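PDB 2Y1V: CELL WALL surface anchor family protein from Streptococcus pneumoniae, which serves as the major pilin, the backbone subunit that polymerises into the pilus fibre on the pneumococcal surface. Local coordinates for residues Asp291-Tyr296 and Pro408-Glu413; Ser212-Glu217 and Thr305-Lys310. All blocks are in the same frame, centred on the assembly; numbering follows the deposited sequence.

Overall arrangement
From the N terminus, the chain reaches strand 208-214, which leads into the first segment of interaction 2, and later strand 288-297, which carries interaction 1. The loop that follows returns as 305-310 beside 212-217 and closes interaction 2. The chain then builds the small sheet with strands 317-325 and 395-402. Only after that does 408-413 come back to 291-296 and close interaction 1. The two loops therefore cross rather than nest. Strands 208-214 and 288-297 are neighbours in one sheet, so the contacts touch, with centres about 12 Å apart. Together they tie both linkers, into and out of the 317-402 region, to the mixed sheet that holds strands 208-214 and 288-297.

Interaction 1 of 2, residues Asp291-Tyr296 and Pro408-Glu413; sequences DVTFNY and PLDPTE. With NI (nickel (II) ion), chain D.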
ATOM      1  N   ASP A 291       0.559  -1.221   2.382  1.00 39.54           N
ATOM      2  CA  ASP A 291       1.271  -0.749   1.196  1.00 38.02           C
ATOM      3  C   ASP A 291       0.605   0.482   0.639  1.00 35.85           C
ATOM      4  O   ASP A 291      -0.452   0.399   0.012  1.00 37.64           O
ATOM      5  CB  ASP A 291       1.328  -1.818   0.090  1.00 39.70           C
ATOM      6  CG  ASP A 291       2.126  -1.350  -1.158  1.00 42.06           C
ATOM      7  OD1 ASP A 291       2.797  -0.291  -1.092  1.00 37.01           O
ATOM      8  OD2 ASP A 291       2.084  -2.040  -2.213  1.00 44.47           O
ATOM      9  N   VAL A 292       1.252   1.615   0.819  1.00 32.68           N
ATOM     10  CA  VAL A 292       0.675   2.878   0.407  1.00 32.23           C
ATOM     11  C   VAL A 292       1.265   3.400  -0.886  1.00 30.24           C
ATOM     12  O   VAL A 292       2.423   3.154  -1.168  1.00 30.44           O
ATOM     13  CB  VAL A 292       0.904   3.937   1.493  1.00 30.50           C
ATOM     14  CG1 VAL A 292       0.459   5.313   1.014  1.00 26.91           C
ATOM     15  CG2 VAL A 292       0.178   3.530   2.748  1.00 33.62           C
ATOM     16  N   THR A 293       0.458   4.128  -1.657  1.00 29.57           N
ATOM     17  CA  THR A 293       0.958   4.884  -2.796  1.00 31.51           C
ATOM     18  C   THR A 293       0.385   6.278  -2.774  1.00 32.58           C
ATOM     19  O   THR A 293      -0.747   6.489  -2.344  1.00 33.62           O
ATOM     20  CB  THR A 293       0.633   4.203  -4.147  1.00 31.90           C
ATOM     21  OG1 THR A 293       0.895   2.804  -4.033  1.00 27.08           O
ATOM     22  CG2 THR A 293       1.516   4.771  -5.264  1.00 35.22           C
ATOM     23  N   PHE A 294       1.170   7.244  -3.224  1.00 35.30           N
ATOM     24  CA  PHE A 294       0.686   8.621  -3.289  1.00 35.41           C
ATOM     25  C   PHE A 294       0.703   9.021  -4.738  1.00 33.99           C
ATOM     26  O   PHE A 294       1.749   9.012  -5.383  1.00 35.64           O
ATOM     27  CB  PHE A 294       1.572   9.574  -2.477  1.00 34.33           C
ATOM     28  CG  PHE A 294       1.190  11.027  -2.617  1.00 33.18           C
ATOM     29  CD1 PHE A 294       0.046  11.518  -2.009  1.00 27.11           C
ATOM     30  CD2 PHE A 294       1.988  11.905  -3.342  1.00 32.51           C
ATOM     31  CE1 PHE A 294      -0.311  12.863  -2.124  1.00 35.57           C
ATOM     32  CE2 PHE A 294       1.641  13.260  -3.463  1.00 37.55           C
ATOM     33  CZ  PHE A 294       0.489  13.742  -2.849  1.00 30.43           C
ATOM     34  N   ASN A 295      -0.467   9.378  -5.234  1.00 33.87           N
ATOM     35  CA  ASN A 295      -0.675   9.623  -6.642  1.00 34.62           C
ATOM     36  C   ASN A 295      -1.111  11.057  -6.827  1.00 36.56           C
ATOM     37  O   ASN A 295      -2.186  11.446  -6.365  1.00 36.77           O
ATOM     38  CB  ASN A 295      -1.737   8.669  -7.168  1.00 34.23           C
ATOM     39  CG  ASN A 295      -1.282   7.235  -7.145  1.00 32.94           C
ATOM     40  OD1 ASN A 295      -0.569   6.791  -8.045  1.00 38.51           O
ATOM     41  ND2 ASN A 295      -1.710   6.485  -6.124  1.00 29.82           N
ATOM     42  N   TYR A 296      -0.270  11.837  -7.501  1.00 36.95           N
ATOM     43  CA  TYR A 296      -0.426  13.288  -7.552  1.00 38.61           C
ATOM     44  C   TYR A 296      -0.047  13.820  -8.935  1.00 38.95           C
ATOM     45  O   TYR A 296       0.486  13.095  -9.769  1.00 41.71           O
ATOM     46  CB  TYR A 296       0.464  13.946  -6.491  1.00 36.91           C
ATOM     47  CG  TYR A 296       1.945  13.897  -6.832  1.00 33.63           C
ATOM     48  CD1 TYR A 296       2.677  12.717  -6.710  1.00 34.51           C
ATOM     49  CD2 TYR A 296       2.616  15.035  -7.278  1.00 33.85           C
ATOM     50  CE1 TYR A 296       4.063  12.666  -7.024  1.00 23.84           C
ATOM     51  CE2 TYR A 296       3.976  14.997  -7.592  1.00 27.37           C
ATOM     52  CZ  TYR A 296       4.686  13.807  -7.467  1.00 28.24           C
ATOM     53  OH  TYR A 296       6.023  13.778  -7.800  1.00 38.82           O
ATOM     54  N   PRO A 408       4.363   8.084  -9.366  1.00 36.24           N
ATOM     55  CA  PRO A 408       3.785   8.218  -8.019  1.00 34.76           C
ATOM     56  C   PRO A 408       4.839   8.089  -6.899  1.00 36.08           C
ATOM     57  O   PRO A 408       5.914   7.537  -7.131  1.00 37.36           O
ATOM     58  CB  PRO A 408       2.799   7.052  -7.960  1.00 32.41           C
ATOM     59  CG  PRO A 408       3.402   6.025  -8.873  1.00 32.36           C
ATOM     60  CD  PRO A 408       3.960   6.825 -10.017  1.00 34.96           C
ATOM     61  N   LEU A 409       4.547   8.602  -5.704  1.00 35.47           N
ATOM     62  CA  LEU A 409       5.418   8.337  -4.576  1.00 36.80           C
ATOM     63  C   LEU A 409       5.054   6.983  -3.984  1.00 37.58           C
ATOM     64  O   LEU A 409       3.878   6.670  -3.798  1.00 37.65           O
ATOM     65  CB  LEU A 409       5.332   9.429  -3.516  1.00 35.90           C
ATOM     66  CG  LEU A 409       5.806  10.811  -3.952  1.00 35.74           C
ATOM     67  CD1 LEU A 409       5.647  11.772  -2.805  1.00 37.14           C
ATOM     68  CD2 LEU A 409       7.259  10.789  -4.423  1.00 37.48           C
ATOM     69  N   ASP A 410       6.062   6.171  -3.695  1.00 38.14           N
ATOM     70  CA  ASP A 410       5.794   4.836  -3.205  1.00 39.97           C
ATOM     71  C   ASP A 410       6.743   4.537  -2.071  1.00 41.68           C
ATOM     72  O   ASP A 410       7.857   4.065  -2.302  1.00 42.36           O
ATOM     73  CB  ASP A 410       5.939   3.800  -4.322  1.00 40.14           C
ATOM     74  CG  ASP A 410       5.263   2.471  -3.993  1.00 45.90           C
ATOM     75  OD1 ASP A 410       4.560   2.380  -2.966  1.00 40.66           O
ATOM     76  OD2 ASP A 410       5.429   1.500  -4.783  1.00 57.38           O
ATOM     77  N   PRO A 411       6.307   4.826  -0.838  1.00 40.60           N
ATOM     78  CA  PRO A 411       7.121   4.530   0.325  1.00 42.75           C
ATOM     79  C   PRO A 411       7.204   3.027   0.608  1.00 44.14           C
ATOM     80  O   PRO A 411       6.291   2.267   0.274  1.00 44.08           O
ATOM     81  CB  PRO A 411       6.377   5.230   1.472  1.00 40.21           C
ATOM     82  CG  PRO A 411       4.976   5.286   1.051  1.00 37.86           C
ATOM     83  CD  PRO A 411       4.992   5.384  -0.471  1.00 41.12           C
ATOM     84  N   THR A 412       8.319   2.619   1.205  1.00 44.47           N
ATOM     85  CA  THR A 412       8.452   1.293   1.748  1.00 43.38           C
ATOM     86  C   THR A 412       7.569   1.208   3.001  1.00 43.38           C
ATOM     87  O   THR A 412       7.253   2.229   3.632  1.00 42.84           O
ATOM     88  CB  THR A 412       9.920   1.014   2.095  1.00 45.10           C
ATOM     89  OG1 THR A 412      10.405   2.056   2.950  1.00 41.29           O
ATOM     90  CG2 THR A 412      10.772   0.990   0.812  1.00 44.69           C
ATOM     91  N   GLU A 413       7.158  -0.006   3.346  1.00 41.39           N
ATOM     92  CA  GLU A 413       6.312  -0.237   4.512  1.00 41.55           C
ATOM     93  C   GLU A 413       7.011  -1.131   5.539  1.00 41.37           C
ATOM     94  O   GLU A 413       7.888  -1.913   5.191  1.00 44.06           O
ATOM     95  CB  GLU A 413       4.992  -0.901   4.087  1.00 41.23           C
ATOM     96  CG  GLU A 413       3.956   0.045   3.501  1.00 35.92           C
ATOM     97  CD  GLU A 413       4.218   0.425   2.057  1.00 35.46           C
ATOM     98  OE1 GLU A 413       4.917  -0.324   1.330  1.00 35.59           O
ATOM     99  OE2 GLU A 413       3.695   1.478   1.637  1.00 35.72           O
TER
HETATM  100 NI    NI D 800       4.266   1.271  -0.862  1.00 62.45          NI
HETATM  101  O   HOH W   1       3.989  -0.771  -3.885  1.00 42.68           O
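Pro-408 lays its ring against Asn-295, and its CB is 3.4 Å from Asn-295 OD1. Leu-409 makes a single antiparallel bridge with Phe-294, a hydrogen-bonded pair. It ties the loop before strand 415-426 to strand 288-297 of the mixed sheet. Phe-294 N to Leu-409 O is nearly straight (171°), and the return bond from Leu-409 N to Phe-294 O is more bent. The Leu-409 side chain runs alongside Phe-294, with CD1 at 3.7 Å from Phe-294 CD2. Its CG also meets CE1 of Tyr-296.

At Asp-410 the segment passes from the bridge to the metal site. Its OD1 binds nickel at 2.4 Å. A water lies 2.8 Å from both Asp-410 OD2 and Asp-291 OD2 and can donate to either. Pro-411 gives its carbonyl O to the metal and rests its ring near Val-292. Glu-413 bends back at chi2 (79°), and OE2 reaches nickel, with OE1 a longer second contact. Val-292 N donates to OE2 from above the carboxylate plane. Asp-291 OD1 also binds the nickel, at 2.2 Å, while its OD2 forms a salt bridge with Lys-374.

Three carboxylates thus converge on one cation. Their mutual repulsion is probably offset by the nickel, which joins the strand to the returning linker.

Interaction 2 of 2, residues Ser212-Glu217 and Thr305-Lys310; sequences SDRMTE and TPKPNK. With NI (nickel (II) ion), chain F.
Ser-212 to Glu-217 and Thr-305 to Lys-310 run nearly parallel, their end-to-end directions 18° apart, with CA atoms 5.6 Å apart at Ser-212 and Thr-305. Thr-305 points its side chain at the strand. Its CG2 touches both Ser-212 OG and Arg-214 CG, 3.7 Å from the latter. Its hydroxyl is hydrogen-bonded to Thr-293 on the adjoining strand.

Arg-214 carries the middle of the contact. Its CB meets Pro-306 O at 3.5 Å, and also meets CD of Pro-308. The chain bends at chi2 (-62°), and NH1 comes back to Asp-213 O at 3.0 Å. That carbonyl is met from above its plane, although its oxygen lies close to the guanidinium plane. NH1 also forms a salt bridge with Asp-250.

Here the loop after strand 288-297 lies along strand 208-214. It does so on its way to strand 317-325 of the next sheet.

Lys-307 passes over one face of the guanidinium, with its CE 3.7 Å from Arg-214 NE. Its ammonium is drawn to carbonyl oxygens, Thr-305 O at 2.9 Å and Tyr-387 O. These probably ease the repulsion between the two cations.

At the far end Glu-217 and Lys-310 cross at about a right angle. Lys-310 NZ forms a salt bridge with Glu-217 OE1. The modelled length, 2.5 Å between Lys-310 NZ and Glu-217 OE1, is shorter than expected and so doubtful. The other oxygen, Glu-217 OE2, binds a nickel ion at 1.9 Å, and two waters also ligate this ion.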
ATOM      1  N   SER A 212      -3.578   6.012  -1.089  1.00 37.33           N
ATOM      2  CA  SER A 212      -4.248   4.740  -1.257  1.00 38.59           C
ATOM      3  C   SER A 212      -3.446   3.690  -0.495  1.00 37.31           C
ATOM      4  O   SER A 212      -2.222   3.604  -0.673  1.00 38.01           O
ATOM      5  CB  SER A 212      -4.243   4.409  -2.750  1.00 38.47           C
ATOM      6  OG  SER A 212      -5.283   3.538  -3.089  1.00 43.64           O
ATOM      7  N   ASP A 213      -4.115   2.918   0.362  1.00 36.14           N
ATOM      8  CA  ASP A 213      -3.458   1.839   1.122  1.00 36.21           C
ATOM      9  C   ASP A 213      -4.170   0.493   0.990  1.00 34.94           C
ATOM     10  O   ASP A 213      -5.405   0.423   1.020  1.00 34.14           O
ATOM     11  CB  ASP A 213      -3.299   2.184   2.610  1.00 36.13           C
ATOM     12  CG  ASP A 213      -2.310   1.235   3.333  1.00 44.87           C
ATOM     13  OD1 ASP A 213      -1.881   0.225   2.719  1.00 49.54           O
ATOM     14  OD2 ASP A 213      -1.947   1.494   4.503  1.00 46.13           O
ATOM     15  N   ARG A 214      -3.393  -0.575   0.832  1.00 32.67           N
ATOM     16  CA  ARG A 214      -3.969  -1.911   0.744  1.00 33.42           C
ATOM     17  C   ARG A 214      -3.142  -2.891   1.538  1.00 35.92           C
ATOM     18  O   ARG A 214      -1.906  -2.892   1.464  1.00 38.31           O
ATOM     19  CB  ARG A 214      -4.129  -2.414  -0.698  1.00 32.25           C
ATOM     20  CG  ARG A 214      -5.257  -1.775  -1.532  1.00 30.96           C
ATOM     21  CD  ARG A 214      -6.658  -2.025  -0.935  1.00 32.51           C
ATOM     22  NE  ARG A 214      -7.725  -1.522  -1.806  1.00 26.36           N
ATOM     23  CZ  ARG A 214      -8.057  -0.237  -1.917  1.00 31.66           C
ATOM     24  NH1 ARG A 214      -7.415   0.685  -1.194  1.00 28.26           N
ATOM     25  NH2 ARG A 214      -9.026   0.134  -2.754  1.00 30.57           N
HETATM   26  N   MSE A 215      -3.837  -3.766   2.252  1.00 35.03           N
HETATM   27  CA  MSE A 215      -3.223  -4.560   3.271  1.00 38.37           C
HETATM   28  C   MSE A 215      -3.369  -6.034   2.953  1.00 39.32           C
HETATM   29  O   MSE A 215      -4.384  -6.451   2.371  1.00 37.77           O
HETATM   30  CB  MSE A 215      -3.951  -4.266   4.564  1.00 38.28           C
HETATM   31  CG  MSE A 215      -3.103  -3.683   5.628  1.00 50.39           C
HETATM   32 SE   MSE A 215      -4.316  -2.825   6.871  1.00 75.56          SE
HETATM   33  CE  MSE A 215      -4.060  -0.946   6.370  1.00 68.45           C
ATOM     34  N   THR A 216      -2.347  -6.812   3.319  1.00 39.09           N
ATOM     35  CA  THR A 216      -2.421  -8.260   3.244  1.00 38.81           C
ATOM     36  C   THR A 216      -3.476  -8.725   4.269  1.00 40.81           C
ATOM     37  O   THR A 216      -3.755  -8.020   5.258  1.00 38.82           O
ATOM     38  CB  THR A 216      -1.037  -8.949   3.473  1.00 38.34           C
ATOM     39  OG1 THR A 216      -0.584  -8.707   4.805  1.00 38.71           O
ATOM     40  CG2 THR A 216       0.019  -8.438   2.488  1.00 37.18           C
ATOM     41  N   GLU A 217      -4.042  -9.910   4.010  1.00 41.55           N
ATOM     42  CA  GLU A 217      -5.238 -10.449   4.683  1.00 41.62           C
ATOM     43  C   GLU A 217      -5.169 -10.492   6.206  1.00 41.84           C
ATOM     44  O   GLU A 217      -6.176 -10.287   6.877  1.00 41.16           O
ATOM     45  CB  GLU A 217      -5.546 -11.867   4.159  1.00 43.29           C
ATOM     46  CG  GLU A 217      -4.652 -12.964   4.780  1.00 45.47           C
ATOM     47  CD  GLU A 217      -4.576 -14.268   3.970  1.00 48.82           C
ATOM     48  OE1 GLU A 217      -5.524 -14.573   3.213  1.00 48.74           O
ATOM     49  OE2 GLU A 217      -3.562 -14.999   4.114  1.00 45.54           O
ATOM     50  N   THR A 305      -2.940   2.266  -5.647  1.00 37.36           N
ATOM     51  CA  THR A 305      -1.922   1.364  -5.127  1.00 37.37           C
ATOM     52  C   THR A 305      -2.248  -0.070  -5.491  1.00 38.40           C
ATOM     53  O   THR A 305      -3.403  -0.391  -5.713  1.00 40.14           O
ATOM     54  CB  THR A 305      -1.827   1.497  -3.597  1.00 37.38           C
ATOM     55  OG1 THR A 305      -0.537   1.061  -3.143  1.00 36.23           O
ATOM     56  CG2 THR A 305      -2.936   0.707  -2.919  1.00 36.10           C
ATOM     57  N   PRO A 306      -1.228  -0.937  -5.574  1.00 39.56           N
ATOM     58  CA  PRO A 306      -1.513  -2.315  -5.956  1.00 39.82           C
ATOM     59  C   PRO A 306      -2.399  -3.059  -4.964  1.00 41.06           C
ATOM     60  O   PRO A 306      -2.422  -2.732  -3.773  1.00 42.25           O
ATOM     61  CB  PRO A 306      -0.139  -2.978  -6.015  1.00 40.19           C
ATOM     62  CG  PRO A 306       0.874  -1.921  -5.736  1.00 40.91           C
ATOM     63  CD  PRO A 306       0.206  -0.600  -5.660  1.00 39.74           C
ATOM     64  N   LYS A 307      -3.123  -4.056  -5.468  1.00 40.19           N
ATOM     65  CA  LYS A 307      -3.922  -4.930  -4.631  1.00 40.09           C
ATOM     66  C   LYS A 307      -3.273  -6.315  -4.589  1.00 40.61           C
ATOM     67  O   LYS A 307      -3.256  -7.028  -5.591  1.00 40.22           O
ATOM     68  CB  LYS A 307      -5.346  -5.059  -5.188  1.00 39.76           C
ATOM     69  CG  LYS A 307      -6.260  -3.856  -4.974  1.00 39.86           C
ATOM     70  CD  LYS A 307      -5.932  -2.685  -5.882  1.00 42.64           C
ATOM     71  CE  LYS A 307      -6.366  -1.363  -5.235  1.00 36.86           C
ATOM     72  NZ  LYS A 307      -6.287  -0.194  -6.155  1.00 33.80           N
ATOM     73  N   PRO A 308      -2.782  -6.720  -3.419  1.00 40.17           N
ATOM     74  CA  PRO A 308      -2.224  -8.053  -3.298  1.00 40.63           C
ATOM     75  C   PRO A 308      -3.243  -9.110  -3.680  1.00 39.87           C
ATOM     76  O   PRO A 308      -4.440  -8.906  -3.532  1.00 41.47           O
ATOM     77  CB  PRO A 308      -1.914  -8.180  -1.805  1.00 40.31           C
ATOM     78  CG  PRO A 308      -1.921  -6.791  -1.280  1.00 43.44           C
ATOM     79  CD  PRO A 308      -2.899  -6.046  -2.119  1.00 41.96           C
ATOM     80  N   ASN A 309      -2.759 -10.242  -4.151  1.00 39.18           N
ATOM     81  CA  ASN A 309      -3.625 -11.360  -4.442  1.00 40.08           C
ATOM     82  C   ASN A 309      -2.860 -12.671  -4.333  1.00 40.67           C
ATOM     83  O   ASN A 309      -1.638 -12.677  -4.294  1.00 41.07           O
ATOM     84  CB  ASN A 309      -4.258 -11.222  -5.827  1.00 38.57           C
ATOM     85  CG  ASN A 309      -5.385 -12.189  -6.026  1.00 39.63           C
ATOM     86  OD1 ASN A 309      -5.743 -12.892  -5.093  1.00 40.34           O
ATOM     87  ND2 ASN A 309      -5.949 -12.245  -7.238  1.00 37.51           N
ATOM     88  N   LYS A 310      -3.593 -13.776  -4.274  1.00 42.16           N
ATOM     89  CA  LYS A 310      -2.984 -15.101  -4.195  1.00 43.24           C
ATOM     90  C   LYS A 310      -2.986 -15.766  -5.566  1.00 42.89           C
ATOM     91  O   LYS A 310      -3.736 -15.357  -6.452  1.00 42.93           O
ATOM     92  CB  LYS A 310      -3.730 -15.958  -3.171  1.00 42.41           C
ATOM     93  CG  LYS A 310      -3.736 -15.351  -1.764  1.00 43.94           C
ATOM     94  CD  LYS A 310      -4.491 -16.222  -0.752  1.00 43.64           C
ATOM     95  CE  LYS A 310      -4.134 -15.790   0.647  1.00 37.77           C
ATOM     96  NZ  LYS A 310      -4.897 -16.450   1.741  1.00 39.17           N
TER
HETATM   97 NI    NI F 802      -1.839 -15.299   4.771  1.00 77.78          NI
HETATM   98  O   HOH W   2      -1.381 -12.840   4.196  1.00 49.23           O
HETATM   99  O   HOH W   3      -2.482 -13.803   6.643  1.00 28.94           O